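Local structure of superoxide dismutase (Candida albicans, 4GUN) at residues A[65-68]-A[69-72]; A[115-118]-A[119-123]; A[181-184]-A[185-188]. The protein probably catalyses the manganese-dependent dismutation of superoxide into hydrogen peroxide and molecular oxygen, removing radicals that are toxic to the cell. The protein carries 2 engineered substitutions. All blocks are in the same frame, centred on the assembly; numbering follows the deposited sequence.

How the contacts relate
From the N terminus, contact 1 comes first, within helix 60-85 of the alpha-hairpin part of the chain; contacts 2 and 3 follow in series in the C-terminal part. Each joins consecutive residues, so none closes a long loop, and none nests in or crosses another. Contact 1 stands apart, its centre about 33 Å from that of contact 2 and about 30 Å from that of contact 3, but both it and contact 3 reach the third subunit. Contacts 2 and 3 touch by packing, Asn123 OD1 lying 3.5 Å from Phe188 O. This sets helix 115-127, which packs on the beta-sheet, against helix 184-191, whose Tyr187 approaches the manganese site.

Contact 1. Residues A[65-68]-A[69-72]; sequences EIQQ and NIKF
Ile66, Gln67 and Gln68 accept backbone bonds from Ile70, Lys71 and Phe72 in the i to i+4 pattern of an alpha-helix, and the one from Lys71 N to Gln67 O, 3.0 Å long with an N-H...O angle of 175°, is straighter than that from Ile70 N to Ile66 O, at 146°. Two weak bonds, Asn69 N to Ile66 O and Ile70 N to Gln67 O, add a trace of i to i+3 character.

Among the side chains, Ile70 turns back over the preceding turn. Its CG1 lies opposite the carbonyl carbon (chi1 -70°), which sends CD1 to within 4.0 Å of Ile66 CG2 and 3.6 Å of Gln67 OE1. Gln67 runs alongside Ile70 in the same direction, its amide beside the methyl. The bend at chi2 lets NE2 bond to Val63 O, which restrains the amide's rotation; OE1 is buried and has no polar partner in the model.

Ile66, Gln67 and Ile70 all rest on Leu51 of helix 26-56, the other arm of the alpha-hairpin that characterises iron/manganese superoxide dismutases. Gln67 also packs on Gln67 of the second subunit, and Ile70 on Val63 there, so this flank of helix 60-85 belongs to a subunit interface as well.

Elsewhere on the helix, Lys71 bends at chi3 to bring CE near the polar end of Gln68, 3.4 Å from both Gln68 OE1 and Gln68 NE2. This is a van der Waals approach: Gln68 NE2 donates its bond to Gln130 of the third subunit, whereas Lys71 NZ has a long, weak ion pair with Asp156. Phe72 touches Gln68 O through CB at 3.4 Å, while its ring meets Tyr40 edge-to-face; the Phe72 side chain is about 9 Å from the manganese ion.

Contact 2. Residues A[115-118]-A[119-123]; sequences VSNL and IDITN
Ile119 meets Val115 one helical turn back, directing its longer branch toward it: CG1 stands opposite the carbonyl carbon (chi1 -69°), close beside Val115 O at 3.3 Å, and CD1 reaches Val115 CG1 at 3.8 Å. The same carbonyl oxygen accepts the backbone bond from Ile119 N, 2.8 Å long, so Val115 O is met by both the amide and the flank of one residue.

Leu118 takes part chiefly through its carbonyl oxygen, which two donors grip. Thr122 N and Thr122 OG1 each lie 3.0 Å from Leu118 O, the hydroxyl approaching from 37° above the carbonyl plane. This second bond satisfies the hydroxyl of a buried threonine. Asn117 meets Ile121, its OD1 being 3.9 Å from Ile121 CD1, while its ND2 is held by Tyr112 O of the preceding helix.

Beyond the segments, Leu118 and Thr122 both press on Val149 and Ile137, from two strands of the sheet. A threonine hydroxyl bonded to the carbonyl four residues back is a familiar helical motif, and here it lies where helix 115-127 meets the sheet of the C-terminal domain, in which helices pack on an antiparallel sheet.

Contact 3. Residues A[181-184]-A[185-188]; sequences QNVR and PDYF. Engineered in segment 181-184: Arg184 (natural residue Lys). Engineered in segment 185-188: Pro185 (natural residue Leu).
Arg184 and Phe188 come together because Arg184 CG points away from the backbone N, next to the carbonyl carbon (chi1 -159°), while Phe188 CG takes the position opposite its carbonyl carbon (chi1 -65°) and turns the ring back along the helix. Arg184, an engineered residue that is lysine in the natural sequence, then crosses the CE2-CZ rim on the face that also carries Arg184 O, CG above it at 3.4 Å from Phe188 CZ, and slopes down past the edge, NE 3.3 Å from Phe188 CE2, until its CZ lies in the ring plane. The guanidinium, at the ring's edge and inclined by 47° to it, does not stack on the ring.

The backbone of Arg184 meets the same ring. Arg184 O sits 3.5 Å above one face of Phe188, displaced toward the rim, and accepts a 3.2 Å bond from Phe188 N; Tyr187 N adds a weak one. One residue earlier, Val183 centres an inverse gamma turn, closed by Arg184 N bonding to Asn182 O at 2.8 Å. Val183 O takes the amide of Asp186 at 3.1 Å from above its carbonyl plane, and Val183 CG1 lies 3.6 Å from Asp186 OD2. Pro185, the residue before Asp186, is also engineered (leucine in the natural sequence); its nitrogen has no hydrogen to donate in this opening turn of helix 184-191.

Tyr187 aims its ring away from the turn, toward the metal site: its OH bonds to the backbone oxygen of Asp170, a manganese ligand, and its ring meets Tyr176. Phe188 packs on Asn123 and Leu126 of helix 115-127. Arg184 NH1, for its part, bonds to Ile129 O. With NH1 hydrogen-bonded and its methylenes packed over the ring's rim, the engineered arginine is fixed by polar and apolar contact together, which probably restricts the swing of its guanidinium.

Contact 1. Residues A[65-68]-A[69-72]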
# COMPACT_ATOMS: atom_id res chain seq x y z
N GLU A 65 5.78 -14.59 -4.32
CA GLU A 65 6.96 -13.79 -3.99
C GLU A 65 7.55 -13.06 -5.21
O GLU A 65 7.86 -11.87 -5.11
CB GLU A 65 8.02 -14.65 -3.26
CG GLU A 65 9.24 -13.89 -2.74
CD GLU A 65 9.08 -13.06 -1.47
OE1 GLU A 65 7.93 -12.77 -1.07
OE2 GLU A 65 10.12 -12.67 -0.89
N ILE A 66 7.69 -13.78 -6.37
CA ILE A 66 8.27 -13.32 -7.64
C ILE A 66 7.43 -12.21 -8.32
O ILE A 66 7.99 -11.34 -8.98
CB ILE A 66 8.58 -14.52 -8.62
CG1 ILE A 66 9.65 -15.48 -8.01
CG2 ILE A 66 9.08 -14.03 -9.99
CD1 ILE A 66 9.61 -16.93 -8.60
N GLN A 67 6.10 -12.25 -8.16
CA GLN A 67 5.20 -11.23 -8.75
C GLN A 67 5.64 -9.79 -8.47
O GLN A 67 5.60 -8.96 -9.38
CB GLN A 67 3.75 -11.40 -8.28
CG GLN A 67 3.04 -12.62 -8.82
CD GLN A 67 3.42 -12.97 -10.24
OE1 GLN A 67 3.23 -12.21 -11.19
NE2 GLN A 67 3.97 -14.17 -10.40
N GLN A 68 6.10 -9.51 -7.23
CA GLN A 68 6.59 -8.18 -6.84
C GLN A 68 7.77 -7.73 -7.71
O GLN A 68 7.82 -6.57 -8.11
CB GLN A 68 6.96 -8.13 -5.34
CG GLN A 68 7.22 -6.71 -4.76
CD GLN A 68 6.26 -5.62 -5.19
OE1 GLN A 68 5.03 -5.78 -5.17
NE2 GLN A 68 6.80 -4.47 -5.55
N ASN A 69 8.68 -8.67 -8.05
CA ASN A 69 9.85 -8.38 -8.88
C ASN A 69 9.48 -8.16 -10.33
O ASN A 69 10.14 -7.39 -11.02
CB ASN A 69 10.92 -9.46 -8.71
CG ASN A 69 11.39 -9.58 -7.29
OD1 ASN A 69 11.39 -8.61 -6.53
ND2 ASN A 69 11.71 -10.80 -6.88
N ILE A 70 8.38 -8.80 -10.77
CA ILE A 70 7.85 -8.64 -12.12
C ILE A 70 7.29 -7.22 -12.27
O ILE A 70 7.68 -6.51 -13.19
CB ILE A 70 6.82 -9.75 -12.45
CG1 ILE A 70 7.54 -11.13 -12.59
CG2 ILE A 70 6.03 -9.40 -13.72
CD1 ILE A 70 6.58 -12.34 -12.54
N LYS A 71 6.42 -6.82 -11.34
CA LYS A 71 5.81 -5.48 -11.24
C LYS A 71 6.90 -4.40 -11.24
O LYS A 71 6.83 -3.46 -12.03
CB LYS A 71 4.95 -5.37 -9.96
CG LYS A 71 4.09 -4.10 -9.88
CD LYS A 71 3.37 -3.92 -8.53
CE LYS A 71 4.26 -3.33 -7.45
NZ LYS A 71 3.51 -2.76 -6.29
N PHE A 72 7.91 -4.56 -10.37
CA PHE A 72 8.99 -3.60 -10.18
C PHE A 72 9.91 -3.42 -11.37
O PHE A 72 10.08 -2.29 -11.84
CB PHE A 72 9.80 -3.93 -8.90
CG PHE A 72 10.85 -2.92 -8.53
CD1 PHE A 72 10.49 -1.69 -7.99
CD2 PHE A 72 12.20 -3.20 -8.69
CE1 PHE A 72 11.46 -0.75 -7.62
CE2 PHE A 72 13.18 -2.27 -8.30
CZ PHE A 72 12.80 -1.05 -7.76

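Contact 2. Residues A[115-118]-A[119-123]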
# COMPACT_ATOMS: atom_id res chain seq x y z
N VAL A 115 -0.99 24.99 -21.91
CA VAL A 115 0.09 24.05 -21.58
C VAL A 115 0.71 24.49 -20.24
O VAL A 115 0.94 23.64 -19.38
CB VAL A 115 1.16 24.00 -22.70
CG1 VAL A 115 2.28 23.01 -22.37
CG2 VAL A 115 0.52 23.64 -24.02
N SER A 116 0.92 25.82 -20.07
CA SER A 116 1.48 26.36 -18.84
C SER A 116 0.66 25.97 -17.61
O SER A 116 1.25 25.61 -16.60
CB SER A 116 1.68 27.87 -18.94
OG SER A 116 0.44 28.53 -19.14
N ASN A 117 -0.69 25.98 -17.71
CA ASN A 117 -1.58 25.60 -16.60
C ASN A 117 -1.46 24.11 -16.31
O ASN A 117 -1.45 23.71 -15.14
CB ASN A 117 -3.04 26.00 -16.88
CG ASN A 117 -3.98 25.85 -15.69
OD1 ASN A 117 -3.58 25.96 -14.52
ND2 ASN A 117 -5.26 25.62 -15.96
N LEU A 118 -1.38 23.29 -17.35
CA LEU A 118 -1.20 21.85 -17.23
C LEU A 118 0.18 21.54 -16.59
O LEU A 118 0.25 20.68 -15.70
CB LEU A 118 -1.33 21.19 -18.62
CG LEU A 118 -1.00 19.69 -18.72
CD1 LEU A 118 -1.86 18.82 -17.72
CD2 LEU A 118 -1.12 19.20 -20.14
N ILE A 119 1.24 22.27 -17.00
CA ILE A 119 2.59 22.11 -16.42
C ILE A 119 2.56 22.47 -14.91
O ILE A 119 3.16 21.75 -14.09
CB ILE A 119 3.65 22.93 -17.23
CG1 ILE A 119 3.88 22.30 -18.63
CG2 ILE A 119 4.99 23.06 -16.46
CD1 ILE A 119 4.80 23.13 -19.56
N ASP A 120 1.81 23.55 -14.54
CA ASP A 120 1.67 23.97 -13.13
C ASP A 120 1.01 22.89 -12.28
O ASP A 120 1.46 22.63 -11.17
CB ASP A 120 0.87 25.27 -13.01
CG ASP A 120 1.60 26.52 -13.46
OD1 ASP A 120 2.86 26.50 -13.47
OD2 ASP A 120 0.92 27.51 -13.78
N ILE A 121 -0.06 22.28 -12.81
CA ILE A 121 -0.79 21.19 -12.15
C ILE A 121 0.14 19.97 -11.98
O ILE A 121 0.21 19.42 -10.87
CB ILE A 121 -2.12 20.87 -12.87
CG1 ILE A 121 -3.12 22.03 -12.71
CG2 ILE A 121 -2.73 19.57 -12.36
CD1 ILE A 121 -4.17 22.12 -13.81
N THR A 122 0.88 19.59 -13.03
CA THR A 122 1.84 18.48 -12.96
C THR A 122 2.95 18.75 -11.93
O THR A 122 3.34 17.85 -11.19
CB THR A 122 2.42 18.15 -14.35
OG1 THR A 122 1.36 17.94 -15.28
CG2 THR A 122 3.32 16.91 -14.31
N ASN A 123 3.48 19.99 -11.91
CA ASN A 123 4.54 20.35 -10.98
C ASN A 123 4.04 20.27 -9.54
O ASN A 123 4.81 19.87 -8.66
CB ASN A 123 5.16 21.71 -11.31
CG ASN A 123 6.07 21.69 -12.51
OD1 ASN A 123 6.63 20.66 -12.90
ND2 ASN A 123 6.22 22.84 -13.14

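Contact 3. Residues A[181-184]-A[185-188]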
# COMPACT_ATOMS: atom_id res chain seq x y z
N GLN A 181 20.71 18.14 -5.87
CA GLN A 181 20.76 17.77 -4.45
C GLN A 181 19.33 17.66 -3.90
O GLN A 181 18.48 17.07 -4.58
CB GLN A 181 21.66 18.71 -3.61
CG GLN A 181 23.17 18.42 -3.75
CD GLN A 181 23.77 19.10 -4.94
OE1 GLN A 181 23.86 20.33 -5.01
NE2 GLN A 181 24.19 18.31 -5.92
N ASN A 182 19.04 18.22 -2.72
CA ASN A 182 17.70 18.17 -2.10
C ASN A 182 16.67 19.06 -2.83
O ASN A 182 15.46 18.93 -2.55
CB ASN A 182 17.80 18.69 -0.65
CG ASN A 182 18.34 20.10 -0.59
OD1 ASN A 182 19.48 20.37 -0.96
ND2 ASN A 182 17.52 21.02 -0.12
N VAL A 183 17.14 20.02 -3.66
CA VAL A 183 16.28 21.01 -4.32
C VAL A 183 15.45 20.43 -5.49
O VAL A 183 15.56 20.88 -6.64
CB VAL A 183 16.92 22.42 -4.58
CG1 VAL A 183 15.86 23.52 -4.49
CG2 VAL A 183 18.06 22.73 -3.60
N ARG A 184 14.60 19.42 -5.16
CA ARG A 184 13.67 18.73 -6.07
C ARG A 184 12.79 19.69 -6.90
O ARG A 184 12.63 19.43 -8.09
CB ARG A 184 12.79 17.74 -5.30
CG ARG A 184 12.21 16.65 -6.22
CD ARG A 184 11.51 15.54 -5.46
NE ARG A 184 10.25 16.01 -4.89
CZ ARG A 184 9.31 15.23 -4.37
NH1 ARG A 184 9.49 13.92 -4.32
NH2 ARG A 184 8.20 15.76 -3.88
N PRO A 185 12.21 20.80 -6.34
CA PRO A 185 11.38 21.70 -7.18
C PRO A 185 12.14 22.33 -8.36
O PRO A 185 11.52 22.65 -9.37
CB PRO A 185 10.93 22.79 -6.19
CG PRO A 185 11.03 22.15 -4.84
CD PRO A 185 12.26 21.30 -4.95
N ASP A 186 13.47 22.52 -8.24
CA ASP A 186 14.25 23.15 -9.33
C ASP A 186 14.34 22.22 -10.53
O ASP A 186 14.23 22.65 -11.67
CB ASP A 186 15.65 23.56 -8.82
CG ASP A 186 15.64 24.77 -7.90
OD1 ASP A 186 14.55 25.30 -7.60
OD2 ASP A 186 16.73 25.22 -7.52
N TYR A 187 14.46 20.93 -10.28
CA TYR A 187 14.48 19.91 -11.31
C TYR A 187 13.11 19.86 -11.99
O TYR A 187 13.05 19.89 -13.22
CB TYR A 187 14.85 18.57 -10.69
CG TYR A 187 14.48 17.36 -11.51
CD1 TYR A 187 15.14 17.09 -12.71
CD2 TYR A 187 13.56 16.44 -11.05
CE1 TYR A 187 14.86 15.93 -13.43
CE2 TYR A 187 13.28 15.27 -11.76
CZ TYR A 187 13.94 15.02 -12.95
OH TYR A 187 13.66 13.88 -13.67
N PHE A 188 12.01 19.83 -11.20
CA PHE A 188 10.65 19.83 -11.76
C PHE A 188 10.42 21.02 -12.71
O PHE A 188 9.97 20.82 -13.85
CB PHE A 188 9.58 19.74 -10.66
CG PHE A 188 9.62 18.44 -9.88
CD1 PHE A 188 10.05 17.26 -10.49
CD2 PHE A 188 9.23 18.40 -8.56
CE1 PHE A 188 10.11 16.07 -9.77
CE2 PHE A 188 9.25 17.20 -7.85
CZ PHE A 188 9.70 16.04 -8.46